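PDB 4W4T: MxaA, which forms part of the myxalamid PKS-NRPS assembly line and ends in this NADPH-binding reductase domain, which probably releases the finished chain by reduction. Local coordinates for residues V30-D35 / S221-E226; K183-V188 / L237-L242. All coordinates share one frame; numbering follows the deposited sequence.

Interaction 1 (V30-D35 / S221-E226); sequences VEMEAD and SKWVAE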
loop_
_atom_site.group_PDB
_atom_site.type_symbol
_atom_site.label_atom_id
_atom_site.label_comp_id
_atom_site.label_asym_id
_atom_site.label_seq_id
_atom_site.Cartn_x
_atom_site.Cartn_y
_atom_site.Cartn_z
ATOM N N VAL A 30 18.975 -12.346 11.773
ATOM C CA VAL A 30 20.207 -12.004 12.478
ATOM C C VAL A 30 20.012 -10.748 13.316
ATOM O O VAL A 30 20.354 -10.726 14.501
ATOM C CB VAL A 30 21.381 -11.807 11.509
ATOM C CG1 VAL A 30 22.599 -11.236 12.242
ATOM C CG2 VAL A 30 21.736 -13.132 10.866
ATOM N N GLU A 31 19.448 -9.713 12.702
ATOM C CA GLU A 31 19.123 -8.477 13.404
ATOM C C GLU A 31 18.159 -8.708 14.573
ATOM O O GLU A 31 18.322 -8.113 15.634
ATOM C CB GLU A 31 18.518 -7.460 12.446
ATOM C CG GLU A 31 19.400 -7.122 11.251
ATOM C CD GLU A 31 18.617 -6.456 10.133
ATOM O OE1 GLU A 31 17.418 -6.167 10.342
ATOM O OE2 GLU A 31 19.193 -6.222 9.047
HETATM N N MSE A 32 17.144 -9.539 14.358
HETATM C CA MSE A 32 16.168 -9.845 15.407
HETATM C C MSE A 32 16.841 -10.459 16.618
HETATM O O MSE A 32 16.595 -10.056 17.762
HETATM C CB MSE A 32 15.087 -10.791 14.874
HETATM C CG MSE A 32 14.185 -10.143 13.846
HETATM SE SE MSE A 32 13.061 -11.482 12.942
HETATM C CE MSE A 32 11.957 -12.041 14.472
ATOM N N GLU A 33 17.694 -11.443 16.366
ATOM C CA GLU A 33 18.451 -12.075 17.438
ATOM C C GLU A 33 19.357 -11.079 18.159
ATOM O O GLU A 33 19.471 -11.107 19.386
ATOM C CB GLU A 33 19.284 -13.239 16.891
ATOM C CG GLU A 33 18.466 -14.456 16.513
ATOM C CD GLU A 33 17.933 -15.211 17.723
ATOM O OE1 GLU A 33 18.149 -14.760 18.866
ATOM O OE2 GLU A 33 17.292 -16.268 17.536
ATOM N N ALA A 34 20.011 -10.216 17.395
ATOM C CA ALA A 34 20.849 -9.178 17.980
ATOM C C ALA A 34 20.007 -8.252 18.853
ATOM O O ALA A 34 20.397 -7.925 19.974
ATOM C CB ALA A 34 21.559 -8.381 16.894
ATOM N N ASP A 35 18.855 -7.836 18.334
ATOM C CA ASP A 35 17.977 -6.891 19.038
ATOM C C ASP A 35 17.308 -7.504 20.282
ATOM O O ASP A 35 16.881 -6.777 21.195
ATOM C CB ASP A 35 16.911 -6.351 18.071
ATOM C CG ASP A 35 17.483 -5.343 17.068
ATOM O OD1 ASP A 35 18.558 -4.768 17.346
ATOM O OD2 ASP A 35 16.863 -5.111 16.003
ATOM N N SER A 221 8.760 -7.858 15.021
ATOM C CA SER A 221 9.124 -6.855 16.034
ATOM C C SER A 221 8.550 -7.214 17.415
ATOM O O SER A 221 9.176 -6.960 18.445
ATOM C CB SER A 221 8.656 -5.459 15.612
ATOM O OG SER A 221 7.245 -5.330 15.632
ATOM N N LYS A 222 7.378 -7.837 17.433
ATOM C CA LYS A 222 6.753 -8.203 18.704
ATOM C C LYS A 222 7.447 -9.433 19.302
ATOM O O LYS A 222 7.540 -9.573 20.515
ATOM C CB LYS A 222 5.250 -8.452 18.520
ATOM C CG LYS A 222 4.446 -7.191 18.168
ATOM C CD LYS A 222 4.451 -6.130 19.286
ATOM C CE LYS A 222 3.533 -6.527 20.456
ATOM N NZ LYS A 222 3.318 -5.393 21.419
ATOM N N TRP A 223 7.949 -10.315 18.444
ATOM C CA TRP A 223 8.739 -11.445 18.917
ATOM C C TRP A 223 9.981 -10.928 19.662
ATOM O O TRP A 223 10.288 -11.355 20.776
ATOM C CB TRP A 223 9.148 -12.329 17.743
ATOM C CG TRP A 223 9.972 -13.523 18.094
ATOM C CD1 TRP A 223 9.523 -14.791 18.342
ATOM C CD2 TRP A 223 11.402 -13.576 18.199
ATOM N NE1 TRP A 223 10.588 -15.628 18.609
ATOM C CE2 TRP A 223 11.750 -14.906 18.522
ATOM C CE3 TRP A 223 12.421 -12.626 18.053
ATOM C CZ2 TRP A 223 13.076 -15.308 18.707
ATOM C CZ3 TRP A 223 13.738 -13.028 18.227
ATOM C CH2 TRP A 223 14.052 -14.357 18.558
ATOM N N VAL A 224 10.697 -10.009 19.034
ATOM C CA VAL A 224 11.880 -9.439 19.664
ATOM C C VAL A 224 11.520 -8.747 20.992
ATOM O O VAL A 224 12.200 -8.936 22.015
ATOM C CB VAL A 224 12.574 -8.447 18.705
ATOM C CG1 VAL A 224 13.747 -7.773 19.380
ATOM C CG2 VAL A 224 13.038 -9.183 17.458
ATOM N N ALA A 225 10.463 -7.936 20.979
ATOM C CA ALA A 225 10.028 -7.255 22.200
ATOM C C ALA A 225 9.752 -8.254 23.328
ATOM O O ALA A 225 10.191 -8.053 24.471
ATOM C CB ALA A 225 8.791 -6.407 21.930
ATOM N N GLU A 226 9.052 -9.341 23.014
ATOM C CA GLU A 226 8.723 -10.294 24.072
ATOM C C GLU A 226 9.978 -10.997 24.580
ATOM O O GLU A 226 10.073 -11.289 25.768
ATOM C CB GLU A 226 7.686 -11.320 23.596
ATOM C CG GLU A 226 6.804 -11.836 24.740
ATOM C CD GLU A 226 5.983 -13.034 24.322
ATOM O OE1 GLU A 226 4.853 -12.837 23.843
ATOM O OE2 GLU A 226 6.484 -14.165 24.465
#
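The indole of Trp223 is approached obliquely by two side chains of helix 28-35: the terminal methyl CE of Met32, present as selenomethionine, lies 3.7 Å from CE3 of Trp223, and the carboxylate of Glu33 comes up to the far corner of the six-membered ring, OE2 of Glu33 being 3.9 Å from CH2 of Trp223. The carboxylate plane stands 83° from that of the ring, whose edge meets CG2 of the adjoining Val224 in plane. This is helix-on-helix packing on the Rossmann-type core of a short-chain dehydrogenase-like reductase. The axes of the two segments come within 9.3 Å at their closest and cross at -27°, with helix 217-234 carrying Tyr218 and Lys222, the Tyr-x-x-x-Lys signature of the family, both seen to bind NADPH. Met32 reaches the indole through a bend at chi3 (66°), which turns CE in from beyond the selenium; its side chain and that of Trp223 cross at about a right angle. The indole is also pinned through NE1, which donates to the backbone oxygen of Glu209, while Pro211 packs on Met32 and Glu33. Were Trp223 replaced by an alanine, the Met32 methyl would probably lose the ring it rests against and the Glu209 carbonyl this donor. Asp35 turns its polar end elsewhere, to Tyr159 and Arg163 of helix 159-177, and offers its aliphatic part to Val224. The two valine methyls divide the work: CG2 of Val224 sits 3.7 Å from CB of Met32, and CG1 of Val224 sits 3.7 Å from CB of Asp35.

Interaction 2 (K183-V188 / L237-L242); sequences KPLHYV and LPVTIL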
loop_
_atom_site.group_PDB
_atom_site.type_symbol
_atom_site.label_atom_id
_atom_site.label_comp_id
_atom_site.label_asym_id
_atom_site.label_seq_id
_atom_site.Cartn_x
_atom_site.Cartn_y
_atom_site.Cartn_z
ATOM N N LYS A 183 9.664 -1.694 39.217
ATOM C CA LYS A 183 8.279 -1.507 38.835
ATOM C C LYS A 183 7.770 -2.730 38.073
ATOM O O LYS A 183 8.261 -3.036 36.986
ATOM C CB LYS A 183 8.117 -0.247 37.976
ATOM C CG LYS A 183 8.756 0.996 38.577
ATOM C CD LYS A 183 8.667 2.185 37.635
ATOM C CE LYS A 183 9.525 3.381 38.144
ATOM N NZ LYS A 183 10.970 3.025 38.271
ATOM N N PRO A 184 6.786 -3.434 38.643
ATOM C CA PRO A 184 6.200 -4.544 37.884
ATOM C C PRO A 184 5.677 -4.085 36.529
ATOM O O PRO A 184 5.178 -2.954 36.360
ATOM C CB PRO A 184 5.061 -5.026 38.786
ATOM C CG PRO A 184 5.547 -4.698 40.170
ATOM C CD PRO A 184 6.258 -3.368 40.016
ATOM N N LEU A 185 5.806 -4.984 35.562
ATOM C CA LEU A 185 5.467 -4.688 34.189
ATOM C C LEU A 185 4.416 -5.654 33.658
ATOM O O LEU A 185 4.624 -6.862 33.648
ATOM C CB LEU A 185 6.712 -4.755 33.317
ATOM C CG LEU A 185 6.394 -4.758 31.821
ATOM C CD1 LEU A 185 5.827 -3.408 31.391
ATOM C CD2 LEU A 185 7.629 -5.125 31.034
ATOM N N HIS A 186 3.283 -5.121 33.242
ATOM C CA HIS A 186 2.265 -5.951 32.608
ATOM C C HIS A 186 2.342 -5.670 31.122
ATOM O O HIS A 186 1.944 -4.602 30.653
ATOM C CB HIS A 186 0.901 -5.663 33.215
ATOM C CG HIS A 186 0.925 -5.743 34.707
ATOM N ND1 HIS A 186 1.078 -6.939 35.371
ATOM C CD2 HIS A 186 0.929 -4.780 35.659
ATOM C CE1 HIS A 186 1.139 -6.712 36.671
ATOM N NE2 HIS A 186 1.043 -5.410 36.872
ATOM N N TYR A 187 2.925 -6.620 30.396
ATOM C CA TYR A 187 3.293 -6.375 29.004
ATOM C C TYR A 187 2.257 -6.944 28.041
ATOM O O TYR A 187 1.978 -8.139 28.059
ATOM C CB TYR A 187 4.677 -6.967 28.711
ATOM C CG TYR A 187 5.021 -6.867 27.250
ATOM C CD1 TYR A 187 5.044 -5.629 26.616
ATOM C CD2 TYR A 187 5.281 -7.997 26.497
ATOM C CE1 TYR A 187 5.334 -5.519 25.267
ATOM C CE2 TYR A 187 5.579 -7.899 25.140
ATOM C CZ TYR A 187 5.600 -6.655 24.537
ATOM O OH TYR A 187 5.872 -6.547 23.188
ATOM N N VAL A 188 1.690 -6.082 27.202
ATOM C CA VAL A 188 0.754 -6.537 26.179
ATOM C C VAL A 188 1.510 -6.914 24.909
ATOM O O VAL A 188 1.973 -6.058 24.140
ATOM C CB VAL A 188 -0.321 -5.493 25.889
ATOM C CG1 VAL A 188 -1.361 -6.075 24.917
ATOM C CG2 VAL A 188 -1.008 -5.077 27.219
ATOM N N LEU A 237 12.881 -9.010 37.227
ATOM C CA LEU A 237 11.769 -8.074 37.092
ATOM C C LEU A 237 10.446 -8.838 37.133
ATOM O O LEU A 237 10.281 -9.829 36.412
ATOM C CB LEU A 237 11.872 -7.284 35.778
ATOM C CG LEU A 237 10.836 -6.171 35.598
ATOM C CD1 LEU A 237 11.090 -5.059 36.617
ATOM C CD2 LEU A 237 10.879 -5.624 34.163
ATOM N N PRO A 238 9.507 -8.395 37.987
ATOM C CA PRO A 238 8.175 -9.008 37.966
ATOM C C PRO A 238 7.414 -8.583 36.719
ATOM O O PRO A 238 7.195 -7.389 36.489
ATOM C CB PRO A 238 7.503 -8.464 39.228
ATOM C CG PRO A 238 8.626 -7.947 40.090
ATOM C CD PRO A 238 9.652 -7.447 39.105
ATOM N N VAL A 239 7.007 -9.569 35.932
ATOM C CA VAL A 239 6.396 -9.328 34.633
ATOM C C VAL A 239 5.200 -10.244 34.439
ATOM O O VAL A 239 5.245 -11.396 34.838
ATOM C CB VAL A 239 7.396 -9.585 33.485
ATOM C CG1 VAL A 239 6.703 -9.540 32.158
ATOM C CG2 VAL A 239 8.556 -8.575 33.519
ATOM N N THR A 240 4.141 -9.725 33.831
ATOM C CA THR A 240 3.098 -10.581 33.267
ATOM C C THR A 240 3.119 -10.372 31.754
ATOM O O THR A 240 3.305 -9.247 31.264
ATOM C CB THR A 240 1.700 -10.275 33.856
ATOM O OG1 THR A 240 1.177 -9.061 33.299
ATOM C CG2 THR A 240 1.775 -10.124 35.348
ATOM N N ILE A 241 2.974 -11.464 31.010
ATOM C CA ILE A 241 2.944 -11.369 29.552
ATOM C C ILE A 241 1.585 -11.777 29.030
ATOM O O ILE A 241 1.173 -12.917 29.185
ATOM C CB ILE A 241 4.035 -12.239 28.911
ATOM C CG1 ILE A 241 5.413 -11.743 29.388
ATOM C CG2 ILE A 241 3.911 -12.221 27.379
ATOM C CD1 ILE A 241 6.580 -12.589 28.891
ATOM N N LEU A 242 0.891 -10.816 28.429
ATOM C CA LEU A 242 -0.475 -10.994 27.955
ATOM C C LEU A 242 -0.492 -10.956 26.436
ATOM O O LEU A 242 -0.074 -9.967 25.847
ATOM C CB LEU A 242 -1.372 -9.898 28.534
ATOM C CG LEU A 242 -1.104 -9.822 30.039
ATOM C CD1 LEU A 242 -1.120 -8.410 30.582
ATOM C CD2 LEU A 242 -2.083 -10.712 30.756
#
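His186 and Thr240 are brought together by their first torsions: the imidazole stands anti to its own carbonyl carbon (chi1 -51°), and the threonine hydroxyl is tucked between backbone N and carbonyl carbon (chi1 75°), facing the edge of the ring near its plane. ND1 of His186 and OG1 of Thr240 share a hydrogen bond of 3.0 Å in which either could be the donor. The threonine methyl follows, CG2 of Thr240 lying 3.3 Å from the same ND1. Beneath this pair the backbones join as parallel neighbours in the Rossmann sheet, strands 185-188 and 239-248 being linked through helix 217-234 in a beta-alpha-beta crossover. Leu185 and Tyr187 each donate to one residue of the facing segment and accept from a second, Leu185 between Pro238 and Thr240, Tyr187 between Thr240 and Leu242. The last of these bonds, Leu242 N to Tyr187 O at 2.9 Å, is nearly straight, with 174° at the hydrogen. Leu185, Tyr187, Val239 and Ile241 occupy the face packed by helices 159-177 and 217-234; His186, Val188 and Leu242 meet helix 287-298 on the other. Ahead of the strands, CD1 of Leu237 lies 3.5 Å from the carbonyl oxygen of Lys183.

Helix 217-234 belongs to both contacts: in interaction 1 it packs on helix 28-35 through Trp223 and Val224, while Lys222, Ala225 and Glu226 of the same helix touch the strands of interaction 2. The centres of the two contacts lie about 18 Å apart. The bridge runs through Lys222, an NADPH-binding residue, although no cofactor is bound to this chain. Its NZ lies 3.1 Å from Val188 O, a probable hydrogen bond, and makes a weak one to Tyr187 OH. CB of Ala225 packs 3.2 Å from that hydroxyl oxygen, Tyr187 OH. Val188 also touches Asn149, another NADPH-binding residue, so the strand end adjoins the cofactor site, and its carbonyl probably helps to position the lysine.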